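Side-chain contacts in takeout-like protein 1 (Epiphyas postvittana, PDB 3E8T), which probably carries hydrophobic ligands in the insect, and here holds a ubiquinone-8 molecule in a long internal pocket: residues F47-L51 with S52-F56; N181-Q184 with V185-F189. All blocks are in the same frame, centred on the assembly; numbering follows the deposited sequence.

Contact 1: residues F47-L51 with S52-F56. With UQ8 (Ubiquinone-8), chain B.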
# COMPACT_ATOMS: atom_id res chain seq x y z
N PHE A 47 4.73 5.59 -12.55
CA PHE A 47 4.08 4.44 -13.14
C PHE A 47 2.98 4.85 -14.09
O PHE A 47 2.55 5.99 -14.08
CB PHE A 47 3.60 3.40 -12.11
CG PHE A 47 2.44 3.85 -11.26
CD1 PHE A 47 1.15 3.51 -11.58
CD2 PHE A 47 2.62 4.58 -10.13
CE1 PHE A 47 0.09 3.96 -10.82
CE2 PHE A 47 1.58 5.00 -9.37
CZ PHE A 47 0.30 4.69 -9.70
N ALA A 48 2.57 3.88 -14.88
CA ALA A 48 1.50 4.08 -15.83
C ALA A 48 0.68 2.82 -15.95
O ALA A 48 1.16 1.71 -15.66
CB ALA A 48 2.09 4.43 -17.17
N PHE A 49 -0.57 2.96 -16.40
CA PHE A 49 -1.37 1.81 -16.75
C PHE A 49 -2.32 2.16 -17.89
O PHE A 49 -2.58 3.32 -18.15
CB PHE A 49 -2.10 1.20 -15.52
CG PHE A 49 -3.21 2.05 -14.96
CD1 PHE A 49 -4.41 2.20 -15.64
CD2 PHE A 49 -3.10 2.68 -13.75
CE1 PHE A 49 -5.42 2.93 -15.13
CE2 PHE A 49 -4.14 3.44 -13.23
CZ PHE A 49 -5.29 3.54 -13.90
N ASP A 50 -2.74 1.12 -18.59
CA ASP A 50 -3.68 1.22 -19.68
C ASP A 50 -4.63 0.05 -19.44
O ASP A 50 -4.31 -1.11 -19.71
CB ASP A 50 -2.98 1.07 -21.01
CG ASP A 50 -3.88 1.28 -22.17
OD1 ASP A 50 -5.10 1.25 -22.03
OD2 ASP A 50 -3.38 1.49 -23.32
N LEU A 51 -5.78 0.35 -18.84
CA LEU A 51 -6.76 -0.63 -18.38
C LEU A 51 -8.17 -0.16 -18.62
O LEU A 51 -8.50 0.99 -18.35
CB LEU A 51 -6.61 -0.92 -16.88
CG LEU A 51 -5.27 -1.49 -16.40
CD1 LEU A 51 -5.25 -1.44 -14.87
CD2 LEU A 51 -5.05 -2.95 -16.90
N SER A 52 -9.02 -1.04 -19.14
CA SER A 52 -10.42 -0.74 -19.29
C SER A 52 -10.70 0.53 -20.08
O SER A 52 -11.70 1.19 -19.85
CB SER A 52 -11.11 -0.72 -17.95
OG SER A 52 -11.11 -2.04 -17.41
N GLY A 53 -9.81 0.86 -21.01
CA GLY A 53 -9.98 2.06 -21.80
C GLY A 53 -9.35 3.34 -21.25
O GLY A 53 -9.38 4.33 -21.96
N LEU A 54 -8.83 3.30 -20.04
CA LEU A 54 -8.18 4.44 -19.41
C LEU A 54 -6.68 4.32 -19.54
O LEU A 54 -6.10 3.30 -19.12
CB LEU A 54 -8.56 4.53 -17.92
CG LEU A 54 -7.85 5.63 -17.14
CD1 LEU A 54 -8.25 7.01 -17.63
CD2 LEU A 54 -8.20 5.49 -15.63
N GLN A 55 -6.04 5.36 -20.06
CA GLN A 55 -4.61 5.50 -20.01
C GLN A 55 -4.24 6.51 -18.93
O GLN A 55 -4.67 7.65 -19.00
CB GLN A 55 -4.05 5.95 -21.34
CG GLN A 55 -4.23 4.91 -22.43
CD GLN A 55 -5.59 4.92 -23.07
OE1 GLN A 55 -6.09 5.95 -23.48
NE2 GLN A 55 -6.22 3.74 -23.14
N PHE A 56 -3.48 6.07 -17.94
CA PHE A 56 -3.17 6.88 -16.77
C PHE A 56 -1.69 6.83 -16.46
O PHE A 56 -1.08 5.78 -16.58
CB PHE A 56 -3.93 6.30 -15.58
CG PHE A 56 -3.78 7.07 -14.30
CD1 PHE A 56 -4.53 8.20 -14.05
CD2 PHE A 56 -2.87 6.61 -13.32
CE1 PHE A 56 -4.34 8.91 -12.78
CE2 PHE A 56 -2.72 7.28 -12.11
CZ PHE A 56 -3.46 8.41 -11.89
C45 UQ8 B . -7.57 9.68 -13.31
C44 UQ8 B . -8.72 8.67 -13.27
C46 UQ8 B . -9.92 9.26 -13.98
C43 UQ8 B . -9.10 8.24 -11.86
C42 UQ8 B . -7.85 7.92 -11.02
C41 UQ8 B . -7.23 6.62 -11.53
C39 UQ8 B . -6.83 5.74 -10.37
C40 UQ8 B . -5.40 5.25 -10.19
C38 UQ8 B . -7.79 5.32 -9.49
C37 UQ8 B . -7.55 4.51 -8.38
C36 UQ8 B . -8.83 4.57 -7.55
C34 UQ8 B . -8.69 3.89 -6.20
C35 UQ8 B . -9.76 4.08 -5.33
C33 UQ8 B . -7.54 3.19 -5.85
C32 UQ8 B . -7.26 2.49 -4.69
C31 UQ8 B . -5.73 2.47 -4.49
C29 UQ8 B . -5.28 1.59 -3.33
C30 UQ8 B . -5.91 0.17 -3.13
C28 UQ8 B . -4.31 2.05 -2.45
C27 UQ8 B . -3.82 1.35 -1.35
C26 UQ8 B . -2.36 1.71 -1.05
C24 UQ8 B . -1.91 1.12 0.29
C25 UQ8 B . -2.50 1.65 1.61
C23 UQ8 B . -0.99 0.10 0.31
C22 UQ8 B . -0.47 -0.56 1.43
C21 UQ8 B . 0.40 -1.74 1.01
C19 UQ8 B . 0.74 -2.72 2.13
C20 UQ8 B . 1.46 -3.97 1.62
C18 UQ8 B . 1.45 -2.07 3.33
C17 UQ8 B . 1.86 -3.11 4.38
C16 UQ8 B . 2.13 -2.50 5.76
C14 UQ8 B . 2.88 -3.51 6.62
C15 UQ8 B . 2.48 -5.00 6.53
C13 UQ8 B . 3.92 -3.13 7.45
C12 UQ8 B . 4.64 -4.04 8.23
C11 UQ8 B . 5.24 -3.41 9.51
C9 UQ8 B . 5.46 -4.48 10.60
C10 UQ8 B . 5.47 -5.91 10.03
C8 UQ8 B . 6.77 -4.16 11.33
C7 UQ8 B . 7.88 -5.18 11.03
C6 UQ8 B . 7.79 -6.46 11.90
C1 UQ8 B . 7.97 -7.71 11.30
C1M UQ8 B . 8.22 -7.75 9.93
C2 UQ8 B . 7.90 -8.90 12.04
O2 UQ8 B . 8.06 -10.00 11.51
C3 UQ8 B . 7.65 -8.85 13.40
O3 UQ8 B . 7.58 -10.01 14.12
C3M UQ8 B . 8.89 -10.41 14.52
C4 UQ8 B . 7.45 -7.62 14.03
O4 UQ8 B . 7.21 -7.60 15.37
C4M UQ8 B . 6.10 -8.45 15.70
C5 UQ8 B . 7.52 -6.44 13.28
O5 UQ8 B . 7.36 -5.36 13.87
O HOH W 1 -7.31 -0.38 -21.88

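Contact 2: residues N181-Q184 with V185-F189. With UQ8 (Ubiquinone-8), chain B.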
# COMPACT_ATOMS: atom_id res chain seq x y z
N ASN A 181 -19.29 7.04 -8.59
CA ASN A 181 -18.96 5.70 -9.00
C ASN A 181 -17.65 5.26 -8.37
O ASN A 181 -16.93 4.47 -8.91
CB ASN A 181 -18.90 5.61 -10.52
CG ASN A 181 -20.23 5.91 -11.14
OD1 ASN A 181 -21.14 5.08 -11.11
ND2 ASN A 181 -20.38 7.12 -11.69
N TRP A 182 -17.41 5.76 -7.16
CA TRP A 182 -16.12 5.53 -6.53
C TRP A 182 -15.80 4.07 -6.34
O TRP A 182 -14.65 3.67 -6.49
CB TRP A 182 -16.02 6.30 -5.18
CG TRP A 182 -16.92 5.81 -4.11
CD1 TRP A 182 -18.19 6.28 -3.81
CD2 TRP A 182 -16.68 4.72 -3.22
NE1 TRP A 182 -18.71 5.54 -2.79
CE2 TRP A 182 -17.83 4.57 -2.43
CE3 TRP A 182 -15.61 3.84 -3.03
CZ2 TRP A 182 -17.94 3.61 -1.44
CZ3 TRP A 182 -15.73 2.89 -2.08
CH2 TRP A 182 -16.89 2.76 -1.31
N LYS A 183 -16.78 3.25 -5.99
CA LYS A 183 -16.47 1.87 -5.71
C LYS A 183 -16.06 1.12 -6.98
O LYS A 183 -15.06 0.42 -7.03
CB LYS A 183 -17.64 1.17 -5.00
CG LYS A 183 -17.40 -0.26 -4.61
CD LYS A 183 -16.31 -0.43 -3.61
CE LYS A 183 -16.21 -1.90 -3.22
NZ LYS A 183 -15.18 -2.04 -2.17
N GLN A 184 -16.83 1.32 -8.05
CA GLN A 184 -16.50 0.72 -9.33
C GLN A 184 -15.10 1.17 -9.79
O GLN A 184 -14.33 0.38 -10.29
CB GLN A 184 -17.55 1.10 -10.36
CG GLN A 184 -17.23 0.60 -11.73
CD GLN A 184 -18.33 0.82 -12.74
OE1 GLN A 184 -19.17 1.69 -12.54
NE2 GLN A 184 -18.26 0.11 -13.83
N VAL A 185 -14.82 2.49 -9.67
CA VAL A 185 -13.53 3.00 -10.08
C VAL A 185 -12.42 2.34 -9.27
O VAL A 185 -11.38 1.96 -9.82
CB VAL A 185 -13.53 4.54 -9.96
CG1 VAL A 185 -12.11 5.09 -10.20
CG2 VAL A 185 -14.49 5.13 -11.00
N SER A 186 -12.62 2.17 -7.95
CA SER A 186 -11.60 1.52 -7.13
C SER A 186 -11.36 0.07 -7.59
O SER A 186 -10.22 -0.40 -7.58
CB SER A 186 -11.94 1.57 -5.65
OG SER A 186 -12.96 0.64 -5.27
N GLU A 187 -12.42 -0.64 -7.97
CA GLU A 187 -12.25 -2.04 -8.40
C GLU A 187 -11.60 -2.13 -9.77
O GLU A 187 -10.86 -3.06 -10.05
CB GLU A 187 -13.59 -2.79 -8.41
CG GLU A 187 -14.12 -3.08 -7.04
CD GLU A 187 -15.01 -4.34 -6.94
OE1 GLU A 187 -15.05 -5.30 -7.81
OE2 GLU A 187 -15.68 -4.36 -5.86
N GLU A 188 -11.83 -1.18 -10.64
CA GLU A 188 -11.20 -1.18 -11.96
C GLU A 188 -9.73 -0.84 -11.93
O GLU A 188 -8.95 -1.43 -12.66
CB GLU A 188 -11.88 -0.18 -12.87
CG GLU A 188 -13.19 -0.66 -13.37
CD GLU A 188 -13.10 -1.65 -14.53
OE1 GLU A 188 -12.01 -2.01 -14.98
OE2 GLU A 188 -14.18 -2.09 -14.95
N PHE A 189 -9.34 0.11 -11.09
CA PHE A 189 -8.01 0.73 -11.23
C PHE A 189 -7.16 0.67 -9.99
O PHE A 189 -6.03 1.14 -10.02
CB PHE A 189 -8.16 2.18 -11.67
CG PHE A 189 -8.97 2.33 -12.93
CD1 PHE A 189 -8.57 1.70 -14.11
CD2 PHE A 189 -10.16 3.03 -12.92
CE1 PHE A 189 -9.34 1.80 -15.23
CE2 PHE A 189 -10.91 3.15 -14.09
CZ PHE A 189 -10.49 2.50 -15.23
C45 UQ8 B . -7.57 9.68 -13.31
C44 UQ8 B . -8.72 8.67 -13.27
C46 UQ8 B . -9.92 9.26 -13.98
C43 UQ8 B . -9.10 8.24 -11.86
C42 UQ8 B . -7.85 7.92 -11.02
C41 UQ8 B . -7.23 6.62 -11.53
C39 UQ8 B . -6.83 5.74 -10.37
C40 UQ8 B . -5.40 5.25 -10.19
C38 UQ8 B . -7.79 5.32 -9.49
C37 UQ8 B . -7.55 4.51 -8.38
C36 UQ8 B . -8.83 4.57 -7.55
C34 UQ8 B . -8.69 3.89 -6.20
C35 UQ8 B . -9.76 4.08 -5.33
C33 UQ8 B . -7.54 3.19 -5.85
C32 UQ8 B . -7.26 2.49 -4.69
C31 UQ8 B . -5.73 2.47 -4.49
C29 UQ8 B . -5.28 1.59 -3.33
C30 UQ8 B . -5.91 0.17 -3.13
C28 UQ8 B . -4.31 2.05 -2.45
C27 UQ8 B . -3.82 1.35 -1.35
C26 UQ8 B . -2.36 1.71 -1.05
C24 UQ8 B . -1.91 1.12 0.29
C25 UQ8 B . -2.50 1.65 1.61
C23 UQ8 B . -0.99 0.10 0.31
C22 UQ8 B . -0.47 -0.56 1.43
C21 UQ8 B . 0.40 -1.74 1.01
C19 UQ8 B . 0.74 -2.72 2.13
C20 UQ8 B . 1.46 -3.97 1.62
C18 UQ8 B . 1.45 -2.07 3.33
C17 UQ8 B . 1.86 -3.11 4.38
C16 UQ8 B . 2.13 -2.50 5.76
C14 UQ8 B . 2.88 -3.51 6.62
C15 UQ8 B . 2.48 -5.00 6.53
C13 UQ8 B . 3.92 -3.13 7.45
C12 UQ8 B . 4.64 -4.04 8.23
C11 UQ8 B . 5.24 -3.41 9.51
C9 UQ8 B . 5.46 -4.48 10.60
C10 UQ8 B . 5.47 -5.91 10.03
C8 UQ8 B . 6.77 -4.16 11.33
C7 UQ8 B . 7.88 -5.18 11.03
C6 UQ8 B . 7.79 -6.46 11.90
C1 UQ8 B . 7.97 -7.71 11.30
C1M UQ8 B . 8.22 -7.75 9.93
C2 UQ8 B . 7.90 -8.90 12.04
O2 UQ8 B . 8.06 -10.00 11.51
C3 UQ8 B . 7.65 -8.85 13.40
O3 UQ8 B . 7.58 -10.01 14.12
C3M UQ8 B . 8.89 -10.41 14.52
C4 UQ8 B . 7.45 -7.62 14.03
O4 UQ8 B . 7.21 -7.60 15.37
C4M UQ8 B . 6.10 -8.45 15.70
C5 UQ8 B . 7.52 -6.44 13.28
O5 UQ8 B . 7.36 -5.36 13.87
O HOH W 2 -12.65 -1.40 -3.43
O HOH W 3 -14.45 -5.08 -3.30
O HOH W 4 -16.52 -2.21 -13.79

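Contact 1: residues F47-L51 with S52-F56
A beta hairpin with a two-residue loop closes here through a type I' turn, with L51 paired to L54 across it. S52 and G53 sit at the corner, both with positive phi, and G53 is at backbone angles where a CB would press on the preceding carbonyl oxygen. L54 N donates a hydrogen bond to L51 O at 2.9 Å, and L51 N donates one to L54 O. Next along, D50 and Q55 form a non-hydrogen-bonded antiparallel pair. Their side chains run side by side, and Q55 NE2 donates to D50 OD1 at 2.9 Å in an almost straight bond. The oxygen is met from above the carboxylate plane, but it lies in the amide plane of Q55, and the two planes stand 71° apart. The Q55 chain bends at CG (chi2 82°), which brings its amide over to the aspartate. A water also donates to D50 OD1 and accepts from G53 N, so the carboxylate is linked to the turn.

F49 and F56 form the next hydrogen-bonded pair, with both backbone bonds made. Strands 42-51 and 54-77 belong to the long, curled antiparallel sheet of this juvenile hormone binding protein family. F49, L54 and F56 share the sheet face that meets ubiquinone-8. F56 CB lies over one face of the F49 ring, 3.7 Å from its centroid, a CH-pi contact. The two rings are nearly parallel, at 26°, but slid apart so that they barely overlap; F49 CE2 comes within 3.4 Å of F56 CD2. L54 CD2 packs near the edge of the F49 ring, 3.8 Å from F49 CE1. Ligand methyl C40 also meets that ring at its edge. Tail-end carbon C45 of ubiquinone-8 lies 3.4 Å from F56 CE1.

Contact 2: residues N181-Q184 with V185-F189
K183 O takes two protein hydrogen bonds, one from the hydroxyl of S186 and one from the backbone N of E187. These are the first two turns of helix 182-211, with N181 at the N-cap position. S186 OG donates to K183 O at 2.7 Å. Its chi1 of 76° sets OG between the backbone N and the carbonyl carbon, turned back to the preceding turn. E187 N reaches the same oxygen in the regular helical bond. A water donates to S186 OG and accepts from K183 NZ, which also forms a salt bridge with D151. S186 CB lies 3.3 Å from methyl C35 of ubiquinone-8, so this residue faces the pocket with its carbon and the helix with its oxygen. With an alanine in place of S186, K183 O would probably be left with the E187 amide as its one donor here, and the water on K183 NZ would lose its serine partner.

V185 CG2 touches N181 O at 3.3 Å. Farther along, E188 CB sits over the centre of the F189 ring, and V185 CG1 meets that ring at its edge. The E188 carboxylate has two partners. Its OE1 is hydrogen-bonded to S52 OG of the hairpin. Another water joins Q184 to E188: it accepts from Q184 NE2 and donates to E188 OE2 at 2.6 Å.

Overall arrangement
From the N terminus, strand 42-51 comes first, and contact 1 closes the tight turn that leads it into strand 54-77. The chain then runs through the rest of the sheet and helix 168-180 before contact 2 forms the first two turns of helix 182-211. The two contacts follow in series, neither nested nor crossed. Their centres are about 13 Å apart, and they meet in space: S52 OG and E188 OE1 form a probable hydrogen bond at 2.6 Å, while the F189 ring packs on the side chains of F49 and L54 and against L51 O. The hairpin is thus tied to the start of the helix, and both line the pocket around the tail end of ubiquinone-8.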